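Local atomic coordinates of PmoF1 (PDB entry 6P1E), a protein that binds copper(II) through its PCuAC domain, here seen as a dimer, and probably serves as a copper chaperone in a methane-oxidizing bacterium. Residues K25-Y30 / E49-A54; L105-E108 / E112-I115. All coordinates share one frame; numbering follows the deposited sequence.

Contact 1 (K25-Y30 / E49-A54); sequences KNASFY and EKFGSA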
loop_
_atom_site.group_PDB
_atom_site.type_symbol
_atom_site.label_atom_id
_atom_site.label_comp_id
_atom_site.label_asym_id
_atom_site.label_seq_id
_atom_site.Cartn_x
_atom_site.Cartn_y
_atom_site.Cartn_z
ATOM N N LYS B 25 16.314 -14.029 -4.229
ATOM C CA LYS B 25 16.898 -12.926 -4.996
ATOM C C LYS B 25 15.837 -12.095 -5.728
ATOM O O LYS B 25 16.176 -11.212 -6.519
ATOM C CB LYS B 25 17.925 -13.456 -6.002
ATOM C CG LYS B 25 19.178 -14.041 -5.364
ATOM C CD LYS B 25 20.308 -14.167 -6.379
ATOM C CE LYS B 25 21.547 -14.796 -5.760
ATOM N NZ LYS B 25 22.521 -15.260 -6.788
ATOM N N ASN B 26 14.561 -12.367 -5.458
ATOM C CA ASN B 26 13.464 -11.644 -6.098
ATOM C C ASN B 26 12.740 -10.716 -5.131
ATOM O O ASN B 26 12.569 -11.043 -3.960
ATOM C CB ASN B 26 12.457 -12.620 -6.713
ATOM C CG ASN B 26 11.806 -13.515 -5.678
ATOM O OD1 ASN B 26 12.482 -14.116 -4.842
ATOM N ND2 ASN B 26 10.482 -13.601 -5.725
ATOM N N ALA B 27 12.307 -9.563 -5.636
ATOM C CA ALA B 27 11.511 -8.618 -4.856
ATOM C C ALA B 27 10.195 -8.360 -5.577
ATOM O O ALA B 27 10.054 -8.683 -6.755
ATOM C CB ALA B 27 12.269 -7.322 -4.646
ATOM N N SER B 28 9.241 -7.768 -4.863
ATOM C CA SER B 28 7.936 -7.454 -5.428
ATOM C C SER B 28 7.656 -5.969 -5.276
ATOM O O SER B 28 7.790 -5.431 -4.182
ATOM C CB SER B 28 6.844 -8.271 -4.734
ATOM O OG SER B 28 7.053 -9.658 -4.921
ATOM N N PHE B 29 7.241 -5.321 -6.364
ATOM C CA PHE B 29 6.994 -3.882 -6.366
ATOM C C PHE B 29 5.502 -3.603 -6.403
ATOM O O PHE B 29 4.756 -4.232 -7.159
ATOM C CB PHE B 29 7.684 -3.210 -7.557
ATOM C CG PHE B 29 7.233 -1.793 -7.803
ATOM C CD1 PHE B 29 7.809 -0.737 -7.118
ATOM C CD2 PHE B 29 6.231 -1.518 -8.725
ATOM C CE1 PHE B 29 7.398 0.565 -7.345
ATOM C CE2 PHE B 29 5.816 -0.220 -8.955
ATOM C CZ PHE B 29 6.403 0.822 -8.265
ATOM N N TYR B 30 5.098 -2.627 -5.594
ATOM C CA TYR B 30 3.702 -2.311 -5.342
ATOM C C TYR B 30 3.499 -0.806 -5.413
ATOM O O TYR B 30 4.433 -0.035 -5.203
ATOM C CB TYR B 30 3.278 -2.829 -3.967
ATOM C CG TYR B 30 3.523 -4.305 -3.746
ATOM C CD1 TYR B 30 2.851 -5.262 -4.492
ATOM C CD2 TYR B 30 4.410 -4.738 -2.772
ATOM C CE1 TYR B 30 3.069 -6.608 -4.284
ATOM C CE2 TYR B 30 4.632 -6.081 -2.556
ATOM C CZ TYR B 30 3.959 -7.013 -3.314
ATOM O OH TYR B 30 4.182 -8.354 -3.100
ATOM N N GLU B 49 17.953 -0.357 -12.305
ATOM C CA GLU B 49 19.372 -0.634 -12.464
ATOM C C GLU B 49 19.883 -1.682 -11.477
ATOM O O GLU B 49 20.784 -2.456 -11.800
ATOM C CB GLU B 49 20.172 0.657 -12.289
ATOM C CG GLU B 49 19.836 1.730 -13.309
ATOM C CD GLU B 49 20.662 2.987 -13.129
ATOM O OE1 GLU B 49 21.702 2.925 -12.440
ATOM O OE2 GLU B 49 20.268 4.040 -13.674
ATOM N N LYS B 50 19.304 -1.707 -10.279
ATOM C CA LYS B 50 19.822 -2.546 -9.200
ATOM C C LYS B 50 19.318 -3.990 -9.272
ATOM O O LYS B 50 19.738 -4.838 -8.486
ATOM C CB LYS B 50 19.445 -1.942 -7.845
ATOM C CG LYS B 50 20.084 -0.586 -7.548
ATOM C CD LYS B 50 21.591 -0.568 -7.746
ATOM C CE LYS B 50 22.157 0.797 -7.415
ATOM N NZ LYS B 50 23.637 0.864 -7.547
ATOM N N PHE B 51 18.413 -4.258 -10.209
ATOM C CA PHE B 51 17.925 -5.611 -10.458
ATOM C C PHE B 51 18.218 -5.991 -11.903
ATOM O O PHE B 51 18.397 -5.122 -12.756
ATOM C CB PHE B 51 16.426 -5.723 -10.166
ATOM C CG PHE B 51 16.093 -5.782 -8.700
ATOM C CD1 PHE B 51 15.815 -6.993 -8.088
ATOM C CD2 PHE B 51 16.057 -4.629 -7.936
ATOM C CE1 PHE B 51 15.504 -7.051 -6.740
ATOM C CE2 PHE B 51 15.750 -4.682 -6.586
ATOM C CZ PHE B 51 15.473 -5.895 -5.990
ATOM N N GLY B 52 18.261 -7.288 -12.178
ATOM C CA GLY B 52 18.543 -7.770 -13.517
ATOM C C GLY B 52 17.465 -7.387 -14.519
ATOM O O GLY B 52 17.754 -6.997 -15.647
ATOM N N SER B 53 16.212 -7.525 -14.103
ATOM C CA SER B 53 15.065 -7.237 -14.958
ATOM C C SER B 53 13.817 -7.035 -14.114
ATOM O O SER B 53 13.797 -7.369 -12.927
ATOM C CB SER B 53 14.835 -8.375 -15.959
ATOM O OG SER B 53 14.439 -9.568 -15.301
ATOM N N ALA B 54 12.774 -6.505 -14.745
ATOM C CA ALA B 54 11.482 -6.315 -14.100
ATOM C C ALA B 54 10.380 -6.876 -14.989
ATOM O O ALA B 54 10.329 -6.582 -16.184
ATOM C CB ALA B 54 11.246 -4.848 -13.812
#

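Contact 2 (L105-E108 / E112-I115); sequences LVFE and EVVI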
loop_
_atom_site.group_PDB
_atom_site.type_symbol
_atom_site.label_atom_id
_atom_site.label_comp_id
_atom_site.label_asym_id
_atom_site.label_seq_id
_atom_site.Cartn_x
_atom_site.Cartn_y
_atom_site.Cartn_z
ATOM N N LEU B 105 9.142 3.959 -14.455
ATOM C CA LEU B 105 7.910 3.353 -14.931
ATOM C C LEU B 105 7.629 3.886 -16.324
ATOM O O LEU B 105 7.758 5.084 -16.571
ATOM C CB LEU B 105 6.741 3.655 -13.990
ATOM C CG LEU B 105 6.954 3.339 -12.508
ATOM C CD1 LEU B 105 5.711 3.705 -11.708
ATOM C CD2 LEU B 105 7.323 1.879 -12.300
ATOM N N VAL B 106 7.248 2.992 -17.227
ATOM C CA VAL B 106 6.977 3.361 -18.608
ATOM C C VAL B 106 5.510 3.114 -18.920
ATOM O O VAL B 106 5.041 1.976 -18.894
ATOM C CB VAL B 106 7.857 2.567 -19.595
ATOM C CG1 VAL B 106 7.651 3.071 -21.018
ATOM C CG2 VAL B 106 9.327 2.666 -19.202
ATOM N N PHE B 107 4.791 4.197 -19.192
ATOM C CA PHE B 107 3.383 4.126 -19.554
ATOM C C PHE B 107 3.241 4.310 -21.059
ATOM O O PHE B 107 3.950 5.122 -21.654
ATOM C CB PHE B 107 2.580 5.181 -18.796
ATOM C CG PHE B 107 2.607 5.002 -17.306
ATOM C CD1 PHE B 107 1.720 4.140 -16.681
ATOM C CD2 PHE B 107 3.532 5.684 -16.531
ATOM C CE1 PHE B 107 1.746 3.970 -15.307
ATOM C CE2 PHE B 107 3.564 5.518 -15.158
ATOM C CZ PHE B 107 2.671 4.661 -14.545
ATOM N N GLU B 108 2.335 3.553 -21.673
ATOM C CA GLU B 108 2.187 3.566 -23.129
ATOM C C GLU B 108 1.932 4.968 -23.680
ATOM O O GLU B 108 2.518 5.356 -24.691
ATOM C CB GLU B 108 1.057 2.633 -23.572
ATOM C CG GLU B 108 0.904 2.562 -25.093
ATOM C CD GLU B 108 -0.179 1.601 -25.544
ATOM O OE1 GLU B 108 -1.165 1.413 -24.800
ATOM O OE2 GLU B 108 -0.042 1.033 -26.649
ATOM N N GLU B 112 7.472 8.140 -19.646
ATOM C CA GLU B 112 8.290 7.638 -18.546
ATOM C C GLU B 112 8.272 8.566 -17.330
ATOM O O GLU B 112 8.183 9.788 -17.469
ATOM C CB GLU B 112 9.730 7.430 -19.024
ATOM C CG GLU B 112 9.837 6.500 -20.227
ATOM C CD GLU B 112 11.265 6.120 -20.561
ATOM O OE1 GLU B 112 12.192 6.762 -20.032
ATOM O OE2 GLU B 112 11.463 5.178 -21.359
ATOM N N VAL B 113 8.341 7.974 -16.142
ATOM C CA VAL B 113 8.491 8.738 -14.910
ATOM C C VAL B 113 9.478 8.017 -13.995
ATOM O O VAL B 113 9.387 6.806 -13.798
ATOM C CB VAL B 113 7.133 8.959 -14.191
ATOM C CG1 VAL B 113 6.459 7.636 -13.841
ATOM C CG2 VAL B 113 7.322 9.822 -12.943
ATOM N N VAL B 114 10.448 8.759 -13.472
ATOM C CA VAL B 114 11.408 8.201 -12.528
ATOM C C VAL B 114 10.863 8.350 -11.116
ATOM O O VAL B 114 10.415 9.430 -10.722
ATOM C CB VAL B 114 12.781 8.885 -12.633
ATOM C CG1 VAL B 114 13.747 8.330 -11.589
ATOM C CG2 VAL B 114 13.355 8.709 -14.030
ATOM N N ILE B 115 10.915 7.261 -10.358
ATOM C CA ILE B 115 10.394 7.244 -9.002
ATOM C C ILE B 115 11.443 6.714 -8.042
ATOM O O ILE B 115 12.422 6.096 -8.456
ATOM C CB ILE B 115 9.123 6.373 -8.890
ATOM C CG1 ILE B 115 9.444 4.900 -9.178
ATOM C CG2 ILE B 115 8.054 6.884 -9.847
ATOM C CD1 ILE B 115 8.305 3.954 -8.870
#

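Contact 1 (K25-Y30 / E49-A54)
In the apolar interior of the PCuAC beta fold, the ring of Phe51 meets the methyl group of Ala27. The ring's outer corner does the touching: CZ of Phe51 lies 3.8 Å from CB of Ala27, and CE1 of Phe51 is 3.9 Å from the same methyl carbon, which approaches obliquely. A second approach comes at the rim, near the ring plane, where the carbonyl O of Lys25 stands 4.2 Å from CE1 of Phe51, whereas the end of the exposed Lys25 side chain leads away from 49-54. No hydrogen bond joins the two segments, and the buried surface is small, 97 Å² in all. CG of Phe51 is anti to the carbonyl carbon and beside the backbone N (chi1 -76°); its CB points toward 25-30, and the torsion carries the ring on to Ala27. The two segments belong to strands 27-35 and 51-57, both of which pair antiparallel with strand 75-91, and the contact joins them beside that shared neighbour. Backbone bonds from Lys25 to Ala91 and from Ala27 to Leu88 fix the first segment to it, while the Phe51 ring packs on Leu88 and Ala91. Just beyond the ring the chain turns a corner at Gly52, and Gly52 and Ser53 both face Leu89 in a classic beta bulge. Leu101 of strand 100-107 also touches Phe51, and Leu17 of strand 10-18 touches Ala27; both residues of the pair are buried.

Contact 2 (L105-E108 / E112-I115)
Strands 105-107 and 112-115 run antiparallel, their short axes 158° apart in direction and 4.9 Å from each other at closest. Leu105 and Val113 form a hydrogen-bonded pair: the amide N of Leu105 gives to O of Val113 at 2.9 Å, and N of Val113 returns a bond to O of Leu105 at 3.0 Å. The returning donor lies in the carbonyl plane, the first is tilted 17° from its own. Next comes the non-hydrogen-bonded pair Val106 and Glu112, where CA of Glu112 makes a CA-H...O contact of 3.3 Å with O of Leu105, a second approach to that carbonyl oxygen.

On the face of Leu105 and Val113 the contacts are apolar. Val113 CG1 sits between its backbone N and carbonyl carbon (chi1 59°); it lies 4.0 Å from CB of Leu105 and meets the Phe107 ring at the edge, in plane, 3.8 Å from CE2 of Phe107. The Leu105 side chain meets that of Ile115 nearly perpendicularly, with CD1 of Leu105 3.9 Å from CD1 of Ile115. On the other face Val106 and Glu112 run alongside each other in the same direction, and CG2 of Val106 rests 3.9 Å from OE2 of Glu112. That oxygen also forms a salt bridge with Lys47, which would help keep the extended Glu112 chain alongside Val106.

The two segments flank the turn of the beta hairpin made by strands 100-107 and 111-120. Strand 41-47 borders its first arm, bonded from Val44 and Ala45 to Val106, while Val12 of strand 10-18 and Val7 of strand 4-7 touch the Phe107 side chain.

From the N terminus, strand 27-35 enters contact 1 at its start, and the chain passes through strand 41-47 before Phe51 comes back to Ala27, closing a loop with 18 residues between the segments. Only after that does contact 2 open, closing the much tighter hairpin with three intervening residues; the two loops are in series and neither nest nor cross. Their centres are about 16 Å apart, yet Phe29 bridges them from segment 25-30: its CZ lies 3.7 Å from CD1 of Ile115. Both contacts reach the same curled sheet and meet through Phe29, joining strands 27-35 and 51-57 to the hairpin of 100-107 and 111-120.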